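Local coordinates for ABC transporter substrate-binding protein (Streptococcus pneumoniae, PDB 4OHN) that binds histidine between its two lobes and probably hands it to a membrane ABC importer, at residues A[64-69]-A[79-84]; A[177-182]-A[206-211]. One frame throughout, in Å; residues are numbered along the deposited sequence. Where two conformers were deposited one is given.

Interaction 1 (A[64-69]-A[79-84]); sequences IDWDLK and DLIWNG. With HIS (histidine), chain B.
The outer corner of the W66 indole comes down obliquely on I81 and N83: ring atom CH2 lies 3.7 Å from I81 CG2, and CZ3 lies 3.8 Å from N83 OD1. The amide plane of N83 is turned 66° from the indole, so the two flat groups cross rather than stack. W66 is put there by its first torsion, which sets CG anti to the backbone N (chi1 -164°) and sends the ring from the 3-10 turn at 66-68 towards strand 80-81. I81 touches with both branches: CG2 meets the indole, and I81 CD1 lies 3.8 Å from K69 CB; a branched aliphatic residue suits a place with two neighbours to fill. Strands 58-63 and 80-81, parallel and joined through helix 69-75, form a beta-alpha-beta crossover with strand 19-24 between them. W66 follows the first and N83 and G84 the second, so these pocket residues sit at C-terminal strand ends, consistent with the family 3 solute-binding fold. The indole is sandwiched. K69 lies over one face, CD 3.4 Å above the ring plane; over the opposite face the imidazole lies almost parallel, CE1 3.3 Å above the ring centre, which a broad flat tryptophan suits. K69 then bends at its last torsion so that NZ returns to W66 O, 2.8 Å away, and also bonds G132 O. Polar atoms at the margin grip both ends of the ligand: W66 NE1 donates to histidine OXT, and N83 OD1 accepts from histidine NE2 at 2.9 Å, moderately bent (N-H...O angle 148°). G84 turns its carbonyl O to the ligand N at 2.8 Å.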
ATOM      1  N   ILE A  64       1.730  -3.307 -12.013  1.00  8.80           N
ATOM      2  CA  ILE A  64       2.065  -4.715 -11.831  1.00  9.63           C
ATOM      3  C   ILE A  64       0.892  -5.462 -11.215  1.00  8.90           C
ATOM      4  O   ILE A  64      -0.029  -4.903 -10.637  1.00  9.49           O
ATOM      5  CB  ILE A  64       3.314  -4.907 -10.920  1.00  9.62           C
ATOM      6  CG1 ILE A  64       3.064  -4.344  -9.512  1.00  9.13           C
ATOM      7  CG2 ILE A  64       4.552  -4.281 -11.561  1.00 12.38           C
ATOM      8  CD1 ILE A  64       4.180  -4.651  -8.505  1.00 12.65           C
ATOM      9  N   ASP A  65       0.960  -6.773 -11.327  1.00  9.79           N
ATOM     10  CA  ASP A  65       0.130  -7.667 -10.562  1.00  9.89           C
ATOM     11  C   ASP A  65       0.738  -7.701  -9.152  1.00 10.19           C
ATOM     12  O   ASP A  65       1.897  -8.081  -8.982  1.00 10.46           O
ATOM     13  CB  ASP A  65       0.206  -9.041 -11.247  1.00 12.32           C
ATOM     14  CG  ASP A  65      -0.505 -10.122 -10.514  1.00 13.30           C
ATOM     15  OD1 ASP A  65      -0.950  -9.942  -9.385  1.00 11.91           O
ATOM     16  OD2 ASP A  65      -0.644 -11.209 -11.136  1.00 17.04           O
ATOM     17  N   TRP A  66      -0.020  -7.271  -8.159  1.00  8.98           N
ATOM     18  CA  TRP A  66       0.500  -7.145  -6.795  1.00  8.48           C
ATOM     19  C   TRP A  66       1.007  -8.495  -6.283  1.00 11.26           C
ATOM     20  O   TRP A  66       1.944  -8.534  -5.490  1.00 11.67           O
ATOM     21  CB  TRP A  66      -0.536  -6.522  -5.861  1.00  9.59           C
ATOM     22  CG  TRP A  66       0.010  -6.022  -4.565  1.00  9.31           C
ATOM     23  CD1 TRP A  66      -0.301  -6.472  -3.314  1.00 10.68           C
ATOM     24  CD2 TRP A  66       0.942  -4.944  -4.389  1.00  8.65           C
ATOM     25  NE1 TRP A  66       0.402  -5.755  -2.367  1.00  9.43           N
ATOM     26  CE2 TRP A  66       1.151  -4.796  -3.006  1.00  8.15           C
ATOM     27  CE3 TRP A  66       1.609  -4.092  -5.266  1.00  8.04           C
ATOM     28  CZ2 TRP A  66       2.010  -3.847  -2.483  1.00  7.67           C
ATOM     29  CZ3 TRP A  66       2.469  -3.132  -4.747  1.00  9.17           C
ATOM     30  CH2 TRP A  66       2.662  -3.006  -3.368  1.00  8.28           C
ATOM     31  N   ASP A  67       0.447  -9.593  -6.775  1.00 10.10           N
ATOM     32  CA  ASP A  67       0.899 -10.930  -6.405  1.00  9.90           C
ATOM     33  C   ASP A  67       2.336 -11.212  -6.805  1.00 11.16           C
ATOM     34  O   ASP A  67       2.993 -12.078  -6.211  1.00 13.95           O
ATOM     35  CB  ASP A  67      -0.009 -11.995  -7.042  1.00 11.00           C
ATOM     36  CG  ASP A  67      -1.425 -11.995  -6.494  1.00 14.89           C
ATOM     37  OD1 ASP A  67      -1.647 -11.493  -5.375  1.00 13.16           O
ATOM     38  OD2 ASP A  67      -2.311 -12.568  -7.188  1.00 15.55           O
ATOM     39  N   LEU A  68       2.801 -10.538  -7.844  1.00 10.70           N
ATOM     40  CA  LEU A  68       4.087 -10.821  -8.460  1.00 11.33           C
ATOM     41  C   LEU A  68       5.167  -9.804  -8.115  1.00 10.55           C
ATOM     42  O   LEU A  68       6.265  -9.842  -8.696  1.00 12.27           O
ATOM     43  CB  LEU A  68       3.925 -10.863  -9.987  1.00 12.72           C
ATOM     44  CG  LEU A  68       2.809 -11.747 -10.545  1.00 17.49           C
ATOM     45  CD1 LEU A  68       2.923 -11.850 -12.061  1.00 19.44           C
ATOM     46  CD2 LEU A  68       2.802 -13.129  -9.932  1.00 22.55           C
ATOM     47  N   LYS A  69       4.897  -8.900  -7.188  1.00 10.68           N
ATOM     48  CA  LYS A  69       5.790  -7.763  -6.961  1.00 10.50           C
ATOM     49  C   LYS A  69       7.220  -8.158  -6.610  1.00 11.76           C
ATOM     50  O   LYS A  69       8.151  -7.553  -7.123  1.00 11.50           O
ATOM     51  CB  LYS A  69       5.205  -6.815  -5.923  1.00  9.10           C
ATOM     52  CG  LYS A  69       5.021  -7.422  -4.562  1.00 10.83           C
ATOM     53  CD  LYS A  69       4.126  -6.549  -3.716  1.00 11.80           C
ATOM     54  CE  LYS A  69       3.648  -7.247  -2.461  1.00 12.92           C
ATOM     55  NZ  LYS A  69       2.797  -8.432  -2.783  1.00 12.88           N
ATOM     56  N   ASP A  79      12.342  -1.440 -10.633  1.00  9.54           N
ATOM     57  CA  ASP A  79      13.482  -1.106  -9.768  1.00  9.19           C
ATOM     58  C   ASP A  79      13.058  -0.778  -8.331  1.00 10.10           C
ATOM     59  O   ASP A  79      13.897  -0.819  -7.426  1.00 11.02           O
ATOM     60  CB  ASP A  79      14.244   0.087 -10.366  1.00 10.07           C
ATOM     61  CG  ASP A  79      14.678  -0.182 -11.776  1.00 11.62           C
ATOM     62  OD1 ASP A  79      15.259  -1.281 -11.984  1.00 14.51           O
ATOM     63  OD2 ASP A  79      14.484   0.679 -12.669  1.00 13.00           O
ATOM     64  N   LEU A  80      11.780  -0.441  -8.128  1.00  8.33           N
ATOM     65  CA  LEU A  80      11.231  -0.125  -6.821  1.00  7.99           C
ATOM     66  C   LEU A  80       9.805  -0.567  -6.763  1.00  8.01           C
ATOM     67  O   LEU A  80       9.117  -0.610  -7.785  1.00  8.94           O
ATOM     68  CB  LEU A  80      11.248   1.380  -6.577  1.00  8.24           C
ATOM     69  CG  LEU A  80      12.612   2.065  -6.468  1.00  8.90           C
ATOM     70  CD1 LEU A  80      12.419   3.551  -6.426  1.00  9.83           C
ATOM     71  CD2 LEU A  80      13.345   1.596  -5.219  1.00 10.95           C
ATOM     72  N   ILE A  81       9.369  -0.926  -5.569  1.00  7.90           N
ATOM     73  CA  ILE A  81       7.957  -1.099  -5.246  1.00  7.46           C
ATOM     74  C   ILE A  81       7.563   0.114  -4.391  1.00  8.57           C
ATOM     75  O   ILE A  81       8.109   0.323  -3.307  1.00  8.68           O
ATOM     76  CB  ILE A  81       7.683  -2.398  -4.480  1.00  8.31           C
ATOM     77  CG1 ILE A  81       8.175  -3.624  -5.266  1.00  9.49           C
ATOM     78  CG2 ILE A  81       6.196  -2.514  -4.138  1.00  8.74           C
ATOM     79  CD1 ILE A  81       8.190  -4.910  -4.466  1.00 10.75           C
ATOM     80  N   TRP A  82       6.627   0.913  -4.882  1.00  7.67           N
ATOM     81  CA  TRP A  82       6.281   2.178  -4.209  1.00  7.19           C
ATOM     82  C   TRP A  82       4.799   2.406  -4.454  1.00  6.73           C
ATOM     83  O   TRP A  82       4.403   2.842  -5.547  1.00  8.51           O
ATOM     84  CB  TRP A  82       7.133   3.335  -4.768  1.00  8.43           C
ATOM     85  CG  TRP A  82       7.117   4.584  -3.936  1.00  8.20           C
ATOM     86  CD1 TRP A  82       6.132   4.995  -3.086  1.00  8.45           C
ATOM     87  CD2 TRP A  82       8.122   5.592  -3.914  1.00  8.23           C
ATOM     88  NE1 TRP A  82       6.490   6.199  -2.509  1.00  7.61           N
ATOM     89  CE2 TRP A  82       7.704   6.582  -3.021  1.00  8.50           C
ATOM     90  CE3 TRP A  82       9.369   5.732  -4.544  1.00  9.07           C
ATOM     91  CZ2 TRP A  82       8.491   7.688  -2.732  1.00  9.44           C
ATOM     92  CZ3 TRP A  82      10.144   6.845  -4.252  1.00  9.89           C
ATOM     93  CH2 TRP A  82       9.700   7.793  -3.361  1.00 10.53           C
ATOM     94  N   ASN A  83       3.984   2.053  -3.461  1.00  7.18           N
ATOM     95  CA  ASN A  83       2.528   1.989  -3.608  1.00  6.97           C
ATOM     96  C   ASN A  83       1.905   1.575  -2.294  1.00  7.40           C
ATOM     97  O   ASN A  83       1.301   0.512  -2.171  1.00  7.92           O
ATOM     98  CB  ASN A  83       2.180   0.953  -4.693  1.00  7.37           C
ATOM     99  CG  ASN A  83       0.709   0.873  -5.038  1.00  6.64           C
ATOM    100  OD1 ASN A  83       0.110  -0.202  -4.916  1.00  7.86           O
ATOM    101  ND2 ASN A  83       0.129   1.967  -5.516  1.00  8.26           N
ATOM    102  N   GLY A  84       2.028   2.402  -1.276  1.00  7.45           N
ATOM    103  CA  GLY A  84       1.567   1.996   0.041  1.00  8.14           C
ATOM    104  C   GLY A  84       2.122   0.640   0.439  1.00  7.40           C
ATOM    105  O   GLY A  84       1.382  -0.221   0.939  1.00  8.72           O
TER
HETATM  106  N   HIS B 301      -0.192  -2.166   2.230  1.00  8.28           N
HETATM  107  CA  HIS B 301      -0.504  -3.487   1.631  1.00  7.98           C
HETATM  108  C   HIS B 301       0.754  -4.160   1.129  1.00  8.26           C
HETATM  109  O   HIS B 301       1.847  -3.555   1.215  1.00  8.50           O
HETATM  110  CB  HIS B 301      -1.614  -3.403   0.557  1.00  7.45           C
HETATM  111  CG  HIS B 301      -1.225  -2.872  -0.792  1.00  7.25           C
HETATM  112  ND1 HIS B 301      -1.790  -3.383  -1.949  1.00  6.84           N
HETATM  113  CD2 HIS B 301      -0.436  -1.844  -1.189  1.00  7.55           C
HETATM  114  CE1 HIS B 301      -1.339  -2.713  -2.991  1.00  6.96           C
HETATM  115  NE2 HIS B 301      -0.520  -1.768  -2.558  1.00  7.10           N
HETATM  116  OXT HIS B 301       0.636  -5.313   0.661  1.00  8.77           O

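Interaction 2 (A[177-182]-A[206-211]); sequences LIDRVY and EAFAVG. With HIS (histidine), chain B.
Strand 175-179 gives way to helix 180-189 just where strand 206-212 passes, and the two backbones stay well apart, D179 CA to E206 CA being 9.4 Å, so that side chains alone bridge the gap. The apolar part is V181 against F208: CG2 of the valine meets the ring at its edge, in the ring plane, 3.8 Å from CZ. The two side chains come from opposite directions. V181 is on the first turn of the helix; a beta-branched valine carries a methyl close to the backbone, which can rest on the ring edge. This contact and the E206 chain shape are those of one of two deposited conformers and are less certain for that. F208 also offers its edge to D179, with CE1 4.0 Å from OD2, a setting in which the weakly positive ring hydrogens would suit a carboxylate. D179 stands at the N-cap position of the helix, yet its side chain makes no capping bond. Its CG lies anti to the carbonyl carbon (chi1 -55°), and OD2 is directed to the bound histidine, 2.7 Å from its N. D179 thus pairs with the ligand amino group, which would carry a positive charge and which G84 O also accepts from. E206, extended beyond CG, brings OE1 to 4.0 Å from D179 OD2. E206 OE1 is hydrogen-bonded by S86 OG, N104 ND2 and Q106 NE2, and OE2 by S134 OG; the same two amides bond D179 OD2 weakly, so they serve both carboxylates. Two carboxylates this close would be expected to repel one another; the shared amides and the ligand ammonium probably offset that cost, making the site more favourable to a cationic amino group.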
ATOM      1  N   LEU A 177     -10.623  -7.345   5.112  1.00  7.65           N
ATOM      2  CA  LEU A 177      -9.404  -6.865   5.763  1.00  8.15           C
ATOM      3  C   LEU A 177      -8.625  -6.016   4.767  1.00  8.41           C
ATOM      4  O   LEU A 177      -8.246  -6.514   3.705  1.00  9.70           O
ATOM      5  CB  LEU A 177      -8.581  -8.062   6.235  1.00  8.72           C
ATOM      6  CG  LEU A 177      -7.325  -7.777   7.068  1.00 12.50           C
ATOM      7  CD1 LEU A 177      -7.689  -7.057   8.365  1.00 15.93           C
ATOM      8  CD2 LEU A 177      -6.586  -9.072   7.361  1.00 15.87           C
ATOM      9  N   ILE A 178      -8.387  -4.763   5.088  1.00  8.17           N
ATOM     10  CA  ILE A 178      -7.903  -3.784   4.118  1.00  8.40           C
ATOM     11  C   ILE A 178      -7.166  -2.636   4.802  1.00  8.32           C
ATOM     12  O   ILE A 178      -7.414  -2.316   5.963  1.00  9.15           O
ATOM     13  CB  ILE A 178      -9.100  -3.272   3.266  1.00  7.67           C
ATOM     14  CG1 ILE A 178      -8.662  -2.288   2.173  1.00  9.56           C
ATOM     15  CG2 ILE A 178     -10.173  -2.670   4.147  1.00  8.74           C
ATOM     16  CD1 ILE A 178      -9.771  -1.979   1.167  1.00 10.99           C
ATOM     17  N   ASP A 179      -6.245  -2.001   4.094  1.00  8.20           N
ATOM     18  CA  ASP A 179      -5.563  -0.824   4.594  1.00  7.43           C
ATOM     19  C   ASP A 179      -6.526   0.315   4.891  1.00  7.82           C
ATOM     20  O   ASP A 179      -7.372   0.652   4.070  1.00  8.29           O
ATOM     21  CB  ASP A 179      -4.526  -0.348   3.562  1.00  8.36           C
ATOM     22  CG  ASP A 179      -3.573  -1.429   3.178  1.00  9.45           C
ATOM     23  OD1 ASP A 179      -4.002  -2.388   2.528  1.00  9.86           O
ATOM     24  OD2 ASP A 179      -2.389  -1.309   3.533  1.00 10.84           O
ATOM     25  N   ARG A 180      -6.368   0.954   6.049  1.00  9.38           N
ATOM     26  CA  ARG A 180      -7.219   2.072   6.427  1.00  9.12           C
ATOM     27  C   ARG A 180      -7.113   3.221   5.434  1.00 10.21           C
ATOM     28  O   ARG A 180      -8.103   3.848   5.110  1.00 10.66           O
ATOM     29  CB  ARG A 180      -6.905   2.533   7.848  1.00 10.74           C
ATOM     30  CG  ARG A 180      -7.965   3.466   8.457  1.00 16.59           C
ATOM     31  CD  ARG A 180      -7.711   3.641   9.964  1.00 22.82           C
ATOM     32  NE  ARG A 180      -8.911   3.972  10.721  1.00 29.49           N
ATOM     33  CZ  ARG A 180      -9.008   3.861  12.043  1.00 57.00           C
ATOM     34  NH1 ARG A 180      -7.982   3.412  12.748  1.00 33.27           N
ATOM     35  NH2 ARG A 180     -10.133   4.189  12.662  1.00 46.63           N
ATOM     36  N   VAL A 181      -5.916   3.521   4.927  0.61  9.75           N
ATOM     37  CA  VAL A 181      -5.804   4.652   4.004  0.61 14.20           C
ATOM     38  C   VAL A 181      -6.629   4.417   2.759  0.61  7.01           C
ATOM     39  O   VAL A 181      -7.237   5.329   2.224  0.61  7.15           O
ATOM     40  CB  VAL A 181      -4.356   4.990   3.568  0.61 15.70           C
ATOM     41  CG1 VAL A 181      -3.506   5.363   4.774  0.61 13.76           C
ATOM     42  CG2 VAL A 181      -3.728   3.853   2.743  0.61 11.12           C
ATOM     43  N   TYR A 182      -6.656   3.180   2.291  1.00  9.18           N
ATOM     44  CA  TYR A 182      -7.471   2.881   1.124  1.00 10.03           C
ATOM     45  C   TYR A 182      -8.953   3.006   1.457  1.00  9.88           C
ATOM     46  O   TYR A 182      -9.702   3.682   0.756  1.00 10.00           O
ATOM     47  CB  TYR A 182      -7.120   1.483   0.606  1.00  9.06           C
ATOM     48  CG  TYR A 182      -7.840   1.042  -0.651  1.00  7.88           C
ATOM     49  CD1 TYR A 182      -7.158   0.700  -1.796  1.00  9.30           C
ATOM     50  CD2 TYR A 182      -9.210   0.965  -0.702  1.00 10.28           C
ATOM     51  CE1 TYR A 182      -7.846   0.295  -2.942  1.00 10.36           C
ATOM     52  CE2 TYR A 182      -9.859   0.587  -1.803  1.00 11.43           C
ATOM     53  CZ  TYR A 182      -9.199   0.260  -2.912  1.00  9.37           C
ATOM     54  OH  TYR A 182      -9.952  -0.136  -4.024  1.00 15.09           O
ATOM     55  N   GLU A 206       1.236  -0.540  10.880  0.58 18.81           N
ATOM     56  CA  GLU A 206       2.213  -0.664   9.826  0.58 14.87           C
ATOM     57  C   GLU A 206       2.793   0.734   9.523  0.58 12.36           C
ATOM     58  O   GLU A 206       2.281   1.775   9.969  0.58 15.75           O
ATOM     59  CB  GLU A 206       1.572  -1.246   8.545  0.58 15.36           C
ATOM     60  CG  GLU A 206       1.158  -2.750   8.607  0.58 13.89           C
ATOM     61  CD  GLU A 206       0.483  -3.249   7.330  0.58 19.60           C
ATOM     62  OE1 GLU A 206       0.041  -2.393   6.549  0.58 14.09           O
ATOM     63  OE2 GLU A 206       0.404  -4.484   7.100  0.58 23.67           O
ATOM     64  N   ALA A 207       3.871   0.728   8.760  1.00 14.59           N
ATOM     65  CA  ALA A 207       4.358   1.917   8.081  1.00 13.61           C
ATOM     66  C   ALA A 207       4.655   1.577   6.634  1.00 12.71           C
ATOM     67  O   ALA A 207       5.084   0.473   6.308  1.00 13.97           O
ATOM     68  CB  ALA A 207       5.582   2.467   8.758  1.00 18.46           C
ATOM     69  N   PHE A 208       4.421   2.557   5.775  1.00 11.40           N
ATOM     70  CA  PHE A 208       4.746   2.454   4.368  1.00  8.98           C
ATOM     71  C   PHE A 208       6.175   2.911   4.131  1.00  9.05           C
ATOM     72  O   PHE A 208       6.655   3.882   4.729  1.00 10.96           O
ATOM     73  CB  PHE A 208       3.843   3.371   3.540  1.00  9.27           C
ATOM     74  CG  PHE A 208       2.373   2.989   3.508  1.00  9.91           C
ATOM     75  CD1 PHE A 208       1.933   1.692   3.682  1.00  9.26           C
ATOM     76  CD2 PHE A 208       1.424   3.965   3.213  1.00 10.02           C
ATOM     77  CE1 PHE A 208       0.585   1.385   3.604  1.00  9.03           C
ATOM     78  CE2 PHE A 208       0.085   3.652   3.136  1.00 10.76           C
ATOM     79  CZ  PHE A 208      -0.335   2.367   3.330  1.00 10.32           C
ATOM     80  N   ALA A 209       6.867   2.218   3.241  1.00  8.84           N
ATOM     81  CA  ALA A 209       8.206   2.594   2.824  1.00  9.28           C
ATOM     82  C   ALA A 209       8.368   2.166   1.365  1.00  8.64           C
ATOM     83  O   ALA A 209       7.470   1.582   0.748  1.00  9.24           O
ATOM     84  CB  ALA A 209       9.263   1.937   3.722  1.00 10.85           C
ATOM     85  N   VAL A 210       9.534   2.461   0.797  1.00  9.12           N
ATOM     86  CA  VAL A 210       9.837   2.136  -0.584  1.00  8.74           C
ATOM     87  C   VAL A 210      10.737   0.919  -0.621  1.00  9.11           C
ATOM     88  O   VAL A 210      11.756   0.889   0.070  1.00 10.59           O
ATOM     89  CB  VAL A 210      10.524   3.322  -1.284  1.00  9.17           C
ATOM     90  CG1 VAL A 210      10.714   3.017  -2.766  1.00  9.01           C
ATOM     91  CG2 VAL A 210       9.707   4.599  -1.104  1.00 10.49           C
ATOM     92  N   GLY A 211      10.359  -0.079  -1.410  1.00  9.35           N
ATOM     93  CA  GLY A 211      11.138  -1.299  -1.518  1.00 10.27           C
ATOM     94  C   GLY A 211      12.058  -1.335  -2.713  1.00  9.79           C
ATOM     95  O   GLY A 211      11.649  -0.958  -3.812  1.00  9.64           O
TER
HETATM   96  N   HIS B 301      -0.192  -2.166   2.230  1.00  8.28           N
HETATM   97  CA  HIS B 301      -0.504  -3.487   1.631  1.00  7.98           C
HETATM   98  C   HIS B 301       0.754  -4.160   1.129  1.00  8.26           C
HETATM   99  O   HIS B 301       1.847  -3.555   1.215  1.00  8.50           O
HETATM  100  CB  HIS B 301      -1.614  -3.403   0.557  1.00  7.45           C
HETATM  101  CG  HIS B 301      -1.225  -2.872  -0.792  1.00  7.25           C
HETATM  102  ND1 HIS B 301      -1.790  -3.383  -1.949  1.00  6.84           N
HETATM  103  CD2 HIS B 301      -0.436  -1.844  -1.189  1.00  7.55           C
HETATM  104  CE1 HIS B 301      -1.339  -2.713  -2.991  1.00  6.96           C
HETATM  105  NE2 HIS B 301      -0.520  -1.768  -2.558  1.00  7.10           N
HETATM  106  OXT HIS B 301       0.636  -5.313   0.661  1.00  8.77           O

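Interaction 1 closes before interaction 2 opens along the chain, and their centres lie 13 Å apart, yet both touch the same histidine. Strands 80-81 and 206-212 are antiparallel neighbours in one mixed sheet, and the segments meet directly: I81 N lies 2.9 Å from G211 O, a probable hydrogen bond, while W82 packs on V210. Segments 64-69, 79-84 and 206-211 thus gather on one side of the ligand, whereas 177-182 reaches it from the other lobe. Interaction 2 therefore spans the cleft that interaction 1 lines from one side, consistent with the closed, ligand-bound form of a two-lobed binding protein.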